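Local coordinates for protein gdp-l-fucose synthetase (Naegleria fowleri, PDB 6AQZ) that binds NADP in a Rossmann-type domain and probably makes GDP-L-fucose by epimerising and reducing a GDP-4-keto-6-deoxymannose intermediate, at residues W171-A176 with S182-S187; F194-N199 with V329-E334; H213-A218 with T223-F228; L247-F252 with A307-L312. One frame throughout, in Å; residues are numbered along the deposited sequence.

Contact 1. Residues W171-A176 with S182-S187; sequences WYNEKA and SCLFTS
Asn173 on helix 156-179 reaches over to Phe185 on strand 184-194, in the second half of a beta-alpha-beta crossover in the Rossmann-type domain; the helix runs nearly antiparallel to the strand that follows it, with their short axes 162° apart. From CB outward, Asn173 carries CG anti to the carbonyl carbon and beside the backbone N (chi1 -71°), which brings the amide up to the strand backbone. CG stops 3.7 Å from Phe185 N. At the tip the amide takes both polar groups of one residue: OD1 accepts from Phe185 N at 2.8 Å, in the carbonyl plane and on a lone pair, though the N-H is bent. ND2 gives a straighter bond to Phe185 O at 3.0 Å, lying almost in its own amide plane, and a second one to Glu257 OE1. Two bonds to the N-H and C=O of one residue would hold the amide against rotation, and they support the assignment of OD1 and ND2.

The Phe185 ring has Asn173 OD1 at its edge, in plane, and Tyr172 CB over one face. The Tyr172 and Phe185 rings are nearly parallel but slid apart, barely overlapping, while Tyr172 OH bonds to Thr114 OG1 on helix 98-118, whose Leu113 and Cys116 also pack on Phe185. One turn on, the Ala176 methyl extends the contact toward the loop before the strand, CB lying 4.0 Å from Cys183 CB.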
# COMPACT_ATOMS: atom_id res chain seq x y z
N TRP A 171 2.75 -12.45 -1.37
CA TRP A 171 3.91 -12.40 -2.25
C TRP A 171 5.06 -13.26 -1.71
O TRP A 171 5.75 -13.93 -2.47
CB TRP A 171 4.35 -10.94 -2.43
CG TRP A 171 3.32 -10.13 -3.13
CD1 TRP A 171 2.46 -10.56 -4.11
CD2 TRP A 171 3.00 -8.74 -2.92
NE1 TRP A 171 1.65 -9.54 -4.52
CE2 TRP A 171 1.96 -8.41 -3.81
CE3 TRP A 171 3.50 -7.75 -2.06
CZ2 TRP A 171 1.41 -7.13 -3.88
CZ3 TRP A 171 2.94 -6.48 -2.12
CH2 TRP A 171 1.91 -6.18 -3.03
N TYR A 172 5.25 -13.28 -0.38
CA TYR A 172 6.28 -14.16 0.15
C TYR A 172 5.87 -15.63 0.04
O TYR A 172 6.75 -16.49 -0.10
CB TYR A 172 6.62 -13.83 1.61
CG TYR A 172 7.78 -12.87 1.74
CD1 TYR A 172 8.99 -13.13 1.10
CD2 TYR A 172 7.68 -11.71 2.51
CE1 TYR A 172 10.05 -12.27 1.21
CE2 TYR A 172 8.74 -10.84 2.63
CZ TYR A 172 9.92 -11.13 1.99
OH TYR A 172 10.97 -10.26 2.11
N ASN A 173 4.57 -15.95 0.08
CA ASN A 173 4.16 -17.32 -0.22
C ASN A 173 4.52 -17.68 -1.65
O ASN A 173 5.04 -18.78 -1.91
CB ASN A 173 2.66 -17.53 0.03
CG ASN A 173 2.30 -17.51 1.54
OD1 ASN A 173 3.11 -17.86 2.41
ND2 ASN A 173 1.06 -17.09 1.85
N GLU A 174 4.31 -16.75 -2.60
CA GLU A 174 4.69 -17.01 -4.00
C GLU A 174 6.18 -17.27 -4.12
O GLU A 174 6.60 -18.20 -4.81
CB GLU A 174 4.31 -15.84 -4.91
CG GLU A 174 2.84 -15.70 -5.24
CD GLU A 174 2.59 -14.55 -6.21
OE1 GLU A 174 3.41 -14.35 -7.14
OE2 GLU A 174 1.59 -13.82 -6.02
N LYS A 175 7.00 -16.48 -3.43
CA LYS A 175 8.44 -16.73 -3.47
C LYS A 175 8.79 -18.08 -2.85
O LYS A 175 9.60 -18.83 -3.40
CB LYS A 175 9.18 -15.58 -2.79
CG LYS A 175 10.69 -15.68 -2.88
CD LYS A 175 11.36 -14.50 -2.21
CE LYS A 175 12.86 -14.55 -2.36
NZ LYS A 175 13.51 -13.31 -1.87
N ALA A 176 8.17 -18.43 -1.71
CA ALA A 176 8.48 -19.70 -1.07
C ALA A 176 8.14 -20.87 -1.98
O ALA A 176 8.92 -21.82 -2.11
CB ALA A 176 7.77 -19.83 0.28
N SER A 182 9.69 -24.02 2.65
CA SER A 182 8.47 -24.37 3.40
C SER A 182 8.17 -23.23 4.36
O SER A 182 8.50 -23.27 5.55
CB SER A 182 8.64 -25.70 4.11
OG SER A 182 8.67 -26.77 3.18
N CYS A 183 7.59 -22.17 3.82
CA CYS A 183 7.23 -20.97 4.58
C CYS A 183 5.79 -20.62 4.27
O CYS A 183 5.44 -20.40 3.11
CB CYS A 183 8.13 -19.79 4.22
SG CYS A 183 9.80 -19.99 4.78
N LEU A 184 4.97 -20.56 5.31
CA LEU A 184 3.58 -20.15 5.16
C LEU A 184 3.38 -18.83 5.89
O LEU A 184 3.84 -18.65 7.03
CB LEU A 184 2.62 -21.22 5.68
CG LEU A 184 1.13 -20.86 5.52
CD1 LEU A 184 0.78 -20.50 4.06
CD2 LEU A 184 0.23 -21.98 6.03
N PHE A 185 2.71 -17.90 5.22
CA PHE A 185 2.34 -16.60 5.76
C PHE A 185 0.83 -16.50 5.73
O PHE A 185 0.22 -16.71 4.67
CB PHE A 185 2.97 -15.45 4.94
CG PHE A 185 4.46 -15.34 5.09
CD1 PHE A 185 5.30 -16.17 4.38
CD2 PHE A 185 5.02 -14.39 5.93
CE1 PHE A 185 6.66 -16.08 4.53
CE2 PHE A 185 6.39 -14.29 6.08
CZ PHE A 185 7.21 -15.12 5.39
N THR A 186 0.22 -16.22 6.87
CA THR A 186 -1.21 -15.95 6.88
C THR A 186 -1.48 -14.89 7.95
O THR A 186 -0.56 -14.27 8.49
CB THR A 186 -2.00 -17.25 7.09
OG1 THR A 186 -3.39 -16.96 6.97
CG2 THR A 186 -1.70 -17.87 8.45
N SER A 187 -2.76 -14.63 8.23
CA SER A 187 -3.09 -13.54 9.13
C SER A 187 -4.46 -13.77 9.73
O SER A 187 -5.26 -14.53 9.19
CB SER A 187 -3.07 -12.21 8.40
OG SER A 187 -4.15 -12.21 7.50

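Contact 2. Residues F194-N199 with V329-E334; sequences FGPHDN and VQWFLE
A type II beta turn, Gly195 to Asp198, follows strand 184-194 of the Rossmann-type sheet, and its two corner residues, Pro196 and His197, lie against Trp331 of helix 321-335 near the C-terminus. The positive phi of His197 is what the third position of such a turn requires. The indole presents one face to the turn. Pro196 CB sits over the five-membered ring, 3.4 Å from its centroid and only 11° off the normal, a close CH-pi contact. Farther along the same face, His197 N stands 3.4 Å from Trp331 CH2, above the rim of the six-membered ring.

His197 then turns its own ring so that the indole meets it edge-on. With CG beside the backbone N (chi1 -61°), the imidazole lies across the NE1-CZ2 edge of the indole, and Trp331 CZ2 comes to rest 3.6 Å above the centre of the imidazole plane. The planes are 53° apart, an edge-to-face pair with Trp331 supplying the edge. One indole therefore uses its face on the turn backbone and proline and its edge on the histidine. The turn is also tied to the C-terminal tail, since His197 O accepts from Arg340 NH1. The His197 side chain lies about 7 Å from the bound NADP, and its NE2 is 3.7 Å from Trp331 NE1.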
# COMPACT_ATOMS: atom_id res chain seq x y z
N PHE A 194 -10.61 -6.80 24.22
CA PHE A 194 -10.51 -6.20 25.55
C PHE A 194 -9.88 -7.19 26.51
O PHE A 194 -9.88 -8.41 26.28
CB PHE A 194 -11.88 -5.74 26.09
CG PHE A 194 -12.83 -6.87 26.37
CD1 PHE A 194 -13.54 -7.48 25.32
CD2 PHE A 194 -12.98 -7.37 27.67
CE1 PHE A 194 -14.41 -8.53 25.58
CE2 PHE A 194 -13.84 -8.43 27.94
CZ PHE A 194 -14.56 -9.01 26.89
N GLY A 195 -9.35 -6.66 27.60
CA GLY A 195 -8.80 -7.52 28.61
C GLY A 195 -7.63 -6.91 29.36
O GLY A 195 -7.32 -5.72 29.24
N PRO A 196 -6.96 -7.75 30.14
CA PRO A 196 -5.85 -7.26 30.95
C PRO A 196 -4.69 -6.79 30.08
O PRO A 196 -4.53 -7.22 28.94
CB PRO A 196 -5.46 -8.47 31.82
CG PRO A 196 -6.12 -9.63 31.25
CD PRO A 196 -7.33 -9.13 30.47
N HIS A 197 -3.91 -5.87 30.64
CA HIS A 197 -2.75 -5.26 29.99
C HIS A 197 -3.12 -4.39 28.79
O HIS A 197 -2.25 -4.06 27.99
CB HIS A 197 -1.73 -6.32 29.58
CG HIS A 197 -1.18 -7.09 30.74
ND1 HIS A 197 -0.19 -6.61 31.56
CD2 HIS A 197 -1.50 -8.32 31.21
CE1 HIS A 197 0.09 -7.51 32.48
NE2 HIS A 197 -0.69 -8.56 32.29
N ASP A 198 -4.38 -3.98 28.71
CA ASP A 198 -4.87 -3.05 27.71
C ASP A 198 -4.33 -1.66 27.96
O ASP A 198 -3.56 -1.42 28.90
CB ASP A 198 -6.40 -3.04 27.73
CG ASP A 198 -7.01 -2.72 26.38
OD1 ASP A 198 -6.31 -2.11 25.54
OD2 ASP A 198 -8.19 -3.06 26.18
N ASN A 199 -4.68 -0.72 27.08
CA ASN A 199 -4.37 0.69 27.26
C ASN A 199 -5.63 1.37 27.80
O ASN A 199 -6.60 1.55 27.06
CB ASN A 199 -3.91 1.33 25.96
CG ASN A 199 -3.54 2.79 26.13
OD1 ASN A 199 -3.64 3.34 27.24
ND2 ASN A 199 -3.09 3.41 25.07
N VAL A 329 -11.93 -6.46 35.02
CA VAL A 329 -12.05 -5.48 36.10
C VAL A 329 -11.24 -5.92 37.32
O VAL A 329 -10.51 -5.11 37.91
CB VAL A 329 -13.53 -5.25 36.46
CG1 VAL A 329 -13.65 -4.48 37.76
CG2 VAL A 329 -14.25 -4.51 35.36
N GLN A 330 -11.33 -7.20 37.69
CA GLN A 330 -10.55 -7.68 38.83
C GLN A 330 -9.06 -7.52 38.57
O GLN A 330 -8.30 -7.13 39.46
CB GLN A 330 -10.88 -9.14 39.15
N TRP A 331 -8.62 -7.80 37.33
CA TRP A 331 -7.22 -7.55 36.98
C TRP A 331 -6.89 -6.08 37.13
O TRP A 331 -5.81 -5.71 37.62
CB TRP A 331 -6.92 -8.01 35.54
CG TRP A 331 -5.49 -7.73 35.18
CD1 TRP A 331 -4.42 -8.57 35.32
CD2 TRP A 331 -4.96 -6.50 34.66
NE1 TRP A 331 -3.27 -7.93 34.93
CE2 TRP A 331 -3.58 -6.66 34.52
CE3 TRP A 331 -5.53 -5.28 34.31
CZ2 TRP A 331 -2.75 -5.65 34.03
CZ3 TRP A 331 -4.71 -4.27 33.85
CH2 TRP A 331 -3.34 -4.46 33.70
N PHE A 332 -7.80 -5.21 36.69
CA PHE A 332 -7.55 -3.78 36.71
C PHE A 332 -7.44 -3.26 38.14
O PHE A 332 -6.54 -2.48 38.46
CB PHE A 332 -8.67 -3.08 35.94
CG PHE A 332 -8.44 -1.63 35.69
CD1 PHE A 332 -7.27 -1.20 35.10
CD2 PHE A 332 -9.40 -0.70 36.01
CE1 PHE A 332 -7.05 0.15 34.85
CE2 PHE A 332 -9.20 0.65 35.76
CZ PHE A 332 -8.03 1.07 35.17
N LEU A 333 -8.32 -3.73 39.03
CA LEU A 333 -8.26 -3.27 40.42
C LEU A 333 -6.98 -3.74 41.08
O LEU A 333 -6.32 -2.96 41.77
CB LEU A 333 -9.49 -3.78 41.19
CG LEU A 333 -10.80 -3.14 40.72
CD1 LEU A 333 -12.00 -3.88 41.28
CD2 LEU A 333 -10.83 -1.68 41.13
N GLU A 334 -6.58 -4.99 40.85
CA GLU A 334 -5.39 -5.51 41.51
C GLU A 334 -4.10 -4.93 40.94
O GLU A 334 -3.08 -4.95 41.63
CB GLU A 334 -5.34 -7.03 41.43

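Contact 3. Residues H213-A218 with T223-F228; sequences HKCYKA and TDFVVF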
# COMPACT_ATOMS: atom_id res chain seq x y z
N HIS A 213 -11.73 2.57 32.95
CA HIS A 213 -10.97 3.56 33.70
C HIS A 213 -11.88 4.69 34.16
O HIS A 213 -11.72 5.22 35.27
CB HIS A 213 -9.83 4.11 32.84
CG HIS A 213 -8.78 4.83 33.62
ND1 HIS A 213 -7.74 5.51 33.02
CD2 HIS A 213 -8.62 5.00 34.95
CE1 HIS A 213 -6.98 6.05 33.95
NE2 HIS A 213 -7.49 5.76 35.13
N LYS A 214 -12.84 5.06 33.31
CA LYS A 214 -13.81 6.08 33.66
C LYS A 214 -14.65 5.66 34.85
O LYS A 214 -14.89 6.45 35.78
CB LYS A 214 -14.71 6.37 32.45
CG LYS A 214 -14.59 7.76 31.88
CD LYS A 214 -14.41 7.72 30.39
CE LYS A 214 -15.59 8.38 29.68
NZ LYS A 214 -16.07 9.55 30.48
N CYS A 215 -15.10 4.40 34.86
CA CYS A 215 -15.91 3.90 35.97
C CYS A 215 -15.08 3.88 37.25
O CYS A 215 -15.59 4.19 38.34
CB CYS A 215 -16.47 2.52 35.63
SG CYS A 215 -17.74 1.91 36.79
N TYR A 216 -13.81 3.47 37.14
CA TYR A 216 -12.90 3.49 38.27
C TYR A 216 -12.76 4.90 38.86
O TYR A 216 -12.80 5.07 40.08
CB TYR A 216 -11.55 2.94 37.84
CG TYR A 216 -10.49 2.93 38.94
CD1 TYR A 216 -9.68 4.05 39.16
CD2 TYR A 216 -10.26 1.79 39.72
CE1 TYR A 216 -8.70 4.05 40.14
CE2 TYR A 216 -9.29 1.79 40.70
CZ TYR A 216 -8.51 2.91 40.91
OH TYR A 216 -7.54 2.91 41.89
N LYS A 217 -12.60 5.92 38.00
CA LYS A 217 -12.48 7.29 38.49
C LYS A 217 -13.76 7.74 39.20
O LYS A 217 -13.70 8.40 40.24
CB LYS A 217 -12.13 8.24 37.34
CG LYS A 217 -10.70 8.11 36.77
CD LYS A 217 -10.52 8.97 35.48
CE LYS A 217 -9.17 8.73 34.78
NZ LYS A 217 -8.86 9.74 33.71
N ALA A 218 -14.91 7.36 38.65
CA ALA A 218 -16.19 7.74 39.22
C ALA A 218 -16.39 7.13 40.60
O ALA A 218 -16.95 7.77 41.50
CB ALA A 218 -17.32 7.32 38.28
N THR A 223 -18.11 10.73 41.61
CA THR A 223 -18.76 11.39 40.49
C THR A 223 -19.74 10.45 39.80
O THR A 223 -20.05 9.35 40.29
CB THR A 223 -17.70 11.90 39.52
OG1 THR A 223 -17.09 10.80 38.84
CG2 THR A 223 -16.64 12.66 40.28
N ASP A 224 -20.28 10.91 38.69
CA ASP A 224 -21.14 10.09 37.85
C ASP A 224 -20.29 9.38 36.81
O ASP A 224 -19.23 9.87 36.39
CB ASP A 224 -22.20 10.95 37.16
CG ASP A 224 -23.31 11.38 38.10
OD1 ASP A 224 -23.25 11.05 39.31
OD2 ASP A 224 -24.24 12.06 37.63
N PHE A 225 -20.72 8.17 36.46
CA PHE A 225 -20.14 7.38 35.37
C PHE A 225 -20.75 7.88 34.06
O PHE A 225 -21.95 7.70 33.83
CB PHE A 225 -20.43 5.90 35.61
CG PHE A 225 -19.81 4.97 34.59
CD1 PHE A 225 -18.73 5.35 33.83
CD2 PHE A 225 -20.35 3.70 34.40
CE1 PHE A 225 -18.19 4.48 32.90
CE2 PHE A 225 -19.82 2.83 33.47
CZ PHE A 225 -18.74 3.23 32.72
N VAL A 226 -19.94 8.54 33.23
CA VAL A 226 -20.44 9.20 32.02
C VAL A 226 -20.00 8.42 30.79
O VAL A 226 -18.80 8.20 30.59
CB VAL A 226 -19.95 10.66 31.93
CG1 VAL A 226 -20.53 11.32 30.69
CG2 VAL A 226 -20.30 11.44 33.23
N VAL A 227 -20.96 8.04 29.96
CA VAL A 227 -20.72 7.34 28.70
C VAL A 227 -21.04 8.28 27.55
O VAL A 227 -22.13 8.86 27.50
CB VAL A 227 -21.58 6.06 28.60
CG1 VAL A 227 -21.20 5.23 27.38
CG2 VAL A 227 -21.51 5.25 29.89
N PHE A 228 -20.12 8.40 26.59
CA PHE A 228 -20.39 9.26 25.45
C PHE A 228 -21.43 8.60 24.55
O PHE A 228 -21.52 7.37 24.48
CB PHE A 228 -19.12 9.56 24.65
CG PHE A 228 -18.14 10.43 25.37
CD1 PHE A 228 -18.55 11.26 26.40
CD2 PHE A 228 -16.80 10.41 25.03
CE1 PHE A 228 -17.65 12.06 27.07
CE2 PHE A 228 -15.89 11.22 25.70
CZ PHE A 228 -16.32 12.04 26.71
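The Phe225 ring offers one face to Cys215: CB lies above its centre, 3.8 Å from the centroid, and the sulfur follows over the same face, SG 4.1 Å from that centroid and 17° off the normal. Cys215 has SG anti to its backbone N (chi1 -170°), and this directs the thiol along the ring instead of away from it, giving a sulfur-aromatic contact beside the CH-pi one. At the ring's edge, near its plane, is Lys214 CB, 4.0 Å from Phe225 CE1. Phe285 packs on Phe225 from the loop ahead of strand 289-292.

Lys214 bends at chi2, chi3 and chi4 to bring its ammonium back to the strand, where NZ donates to Val226 O at 3.0 Å, tilted from the carbonyl plane. The same NZ stands off-centre over the Phe228 ring, 4.9 Å from its centroid, in a loose cation-pi contact. Nearer the turn, Ala218 CB touches Thr223 OG1 at 3.5 Å and packs against Phe225 CB, while Thr223 N makes a weak bond to Ala218 O.

Helix 207-221 thus doubles back into strand 225-228, their short axes 153° apart, a helix-loop-strand unit with Phe225 packed against the helix. Strand 225-228 pairs in parallel with strand 289-292, probably in the substrate-binding domain that extended short-chain dehydrogenases/reductases add to the Rossmann domain.

Contact 4. Residues L247-F252 with A307-L312; sequences LLWTMF and AKFLRL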
# COMPACT_ATOMS: atom_id res chain seq x y z
N LEU A 247 -6.20 -17.55 18.06
CA LEU A 247 -4.94 -17.35 17.35
C LEU A 247 -4.08 -18.60 17.44
O LEU A 247 -3.44 -18.99 16.46
CB LEU A 247 -4.20 -16.13 17.91
CG LEU A 247 -2.78 -15.77 17.46
CD1 LEU A 247 -2.69 -15.50 15.93
CD2 LEU A 247 -2.32 -14.55 18.21
N LEU A 248 -4.02 -19.22 18.63
CA LEU A 248 -3.20 -20.42 18.77
C LEU A 248 -3.76 -21.59 17.95
O LEU A 248 -2.99 -22.32 17.32
CB LEU A 248 -3.07 -20.79 20.24
CG LEU A 248 -2.15 -19.77 20.94
CD1 LEU A 248 -2.16 -19.95 22.46
CD2 LEU A 248 -0.73 -19.78 20.37
N TRP A 249 -5.08 -21.77 17.93
CA TRP A 249 -5.66 -22.74 17.01
C TRP A 249 -5.23 -22.46 15.57
O TRP A 249 -4.89 -23.38 14.83
CB TRP A 249 -7.19 -22.72 17.15
CG TRP A 249 -7.86 -23.59 16.16
CD1 TRP A 249 -8.24 -24.89 16.32
CD2 TRP A 249 -8.23 -23.23 14.82
NE1 TRP A 249 -8.82 -25.36 15.17
CE2 TRP A 249 -8.83 -24.37 14.23
CE3 TRP A 249 -8.10 -22.06 14.06
CZ2 TRP A 249 -9.32 -24.37 12.92
CZ3 TRP A 249 -8.58 -22.06 12.74
CH2 TRP A 249 -9.17 -23.21 12.19
N THR A 250 -5.24 -21.19 15.17
CA THR A 250 -4.84 -20.82 13.81
C THR A 250 -3.41 -21.25 13.51
O THR A 250 -3.14 -21.86 12.48
CB THR A 250 -5.03 -19.30 13.62
OG1 THR A 250 -6.42 -18.97 13.76
CG2 THR A 250 -4.54 -18.82 12.26
N MET A 251 -2.48 -20.99 14.43
CA MET A 251 -1.10 -21.43 14.24
C MET A 251 -1.01 -22.95 14.14
O MET A 251 -0.13 -23.48 13.46
CB MET A 251 -0.24 -20.93 15.41
CG MET A 251 1.21 -21.40 15.42
SD MET A 251 2.10 -20.77 16.91
CE MET A 251 1.36 -21.72 18.21
N PHE A 252 -1.86 -23.66 14.87
CA PHE A 252 -1.76 -25.11 14.89
C PHE A 252 -2.38 -25.76 13.67
O PHE A 252 -1.95 -26.84 13.27
CB PHE A 252 -2.44 -25.67 16.14
CG PHE A 252 -1.75 -25.30 17.42
CD1 PHE A 252 -0.40 -25.03 17.46
CD2 PHE A 252 -2.48 -25.22 18.60
CE1 PHE A 252 0.22 -24.70 18.65
CE2 PHE A 252 -1.86 -24.88 19.79
CZ PHE A 252 -0.51 -24.61 19.81
N ALA A 307 -18.20 -16.56 10.15
CA ALA A 307 -18.60 -17.81 9.50
C ALA A 307 -17.40 -18.73 9.27
O ALA A 307 -17.53 -19.95 9.40
CB ALA A 307 -19.31 -17.53 8.18
N LYS A 308 -16.25 -18.17 8.91
CA LYS A 308 -15.13 -19.03 8.56
C LYS A 308 -14.61 -19.80 9.78
O LYS A 308 -14.43 -21.03 9.73
CB LYS A 308 -14.01 -18.22 7.90
CG LYS A 308 -12.84 -19.10 7.55
CD LYS A 308 -12.26 -18.76 6.20
CE LYS A 308 -11.39 -17.53 6.26
NZ LYS A 308 -10.66 -17.34 4.99
N PHE A 309 -14.35 -19.10 10.88
CA PHE A 309 -13.87 -19.76 12.08
C PHE A 309 -14.93 -20.70 12.65
O PHE A 309 -14.62 -21.81 13.10
CB PHE A 309 -13.47 -18.70 13.13
CG PHE A 309 -12.77 -19.26 14.31
CD1 PHE A 309 -13.50 -19.77 15.37
CD2 PHE A 309 -11.39 -19.33 14.34
CE1 PHE A 309 -12.85 -20.31 16.48
CE2 PHE A 309 -10.73 -19.88 15.45
CZ PHE A 309 -11.47 -20.37 16.52
N LEU A 310 -16.20 -20.28 12.59
CA LEU A 310 -17.27 -21.15 13.07
C LEU A 310 -17.37 -22.42 12.23
O LEU A 310 -17.65 -23.50 12.75
CB LEU A 310 -18.59 -20.38 13.05
CG LEU A 310 -19.80 -21.22 13.42
CD1 LEU A 310 -19.79 -21.48 14.91
CD2 LEU A 310 -21.06 -20.53 12.98
N ARG A 311 -17.13 -22.31 10.93
CA ARG A 311 -17.15 -23.49 10.07
C ARG A 311 -15.88 -24.32 10.26
O ARG A 311 -15.94 -25.56 10.20
CB ARG A 311 -17.34 -23.05 8.61
CG ARG A 311 -16.88 -24.05 7.57
CD ARG A 311 -17.19 -23.58 6.12
NE ARG A 311 -16.33 -22.48 5.67
CZ ARG A 311 -15.07 -22.64 5.27
NH1 ARG A 311 -14.52 -23.86 5.27
NH2 ARG A 311 -14.35 -21.61 4.87
N LEU A 312 -14.73 -23.68 10.47
CA LEU A 312 -13.49 -24.45 10.57
C LEU A 312 -13.28 -25.02 11.97
O LEU A 312 -12.63 -26.06 12.12
CB LEU A 312 -12.30 -23.59 10.16
CG LEU A 312 -12.31 -23.38 8.64
CD1 LEU A 312 -11.09 -22.62 8.17
CD2 LEU A 312 -12.42 -24.74 7.95
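Phe309, on the short helix 307-312, is the first residue of that segment to touch Trp249 of helix 240-253. Its CG is anti to the backbone N (chi1 -171°), which extends the ring away from its own helix and toward the indole. There CE2 makes the approach, 3.7 Å from Trp249 CE3 and slightly farther from CZ3. The pair is edge-to-face: the Phe309 edge points toward the six-membered ring of Trp249, with planes 67° apart and centroids separated by 5.2 Å. Phe316 makes a further edge-to-face pair with Phe309, and Ile260 of the central sheet packs against both Phe309 and Trp249.

Three residues on, one helical turn later, Leu312 brings its CB obliquely to the benzene ring, 3.7 Å from Trp249 CH2. The two side chains cross at about a right angle, and CB, not the methyls, makes the nearest approach. Its carbonyl is close as well, with Leu312 O 3.8 Å from Trp249 CZ2. Phe309 and Leu312 thus meet separate parts of the benzene ring, one at CE3 and CZ3, the other at CZ2 and CH2.

On the other helix, Trp249 is likewise extended (chi1 175°), which lets the indole span the space between the two backbones. No hydrogen bond links the two segments. The joint is therefore made by the weak electrostatics of an aromatic edge on an aromatic face and by dispersion, and it has little of the directional hold that paired polar groups would give.

In the fold
Along the chain contact 1 comes first, and the segments of contacts 3 and 4 both fall between the two halves of contact 2, which joins residues 194-199 to 329-334 across 129 residues. Contacts 1 and 2 share strand 184-194, one near its start and the other at its end, with centres 36 Å apart on opposite sides of the chain's centre. Contact 4 lies nearer contact 1, centres 19 Å apart, beside the Rossmann-type sheet, where Ile260 of strand 260-262 borders it. Contacts 2 and 3 touch, Leu333 and Phe332 packing on Tyr216, so helix 321-335 bears on helix 207-221. Helix 321-335 thereby connects the turn near NADP with the probable substrate-binding domain.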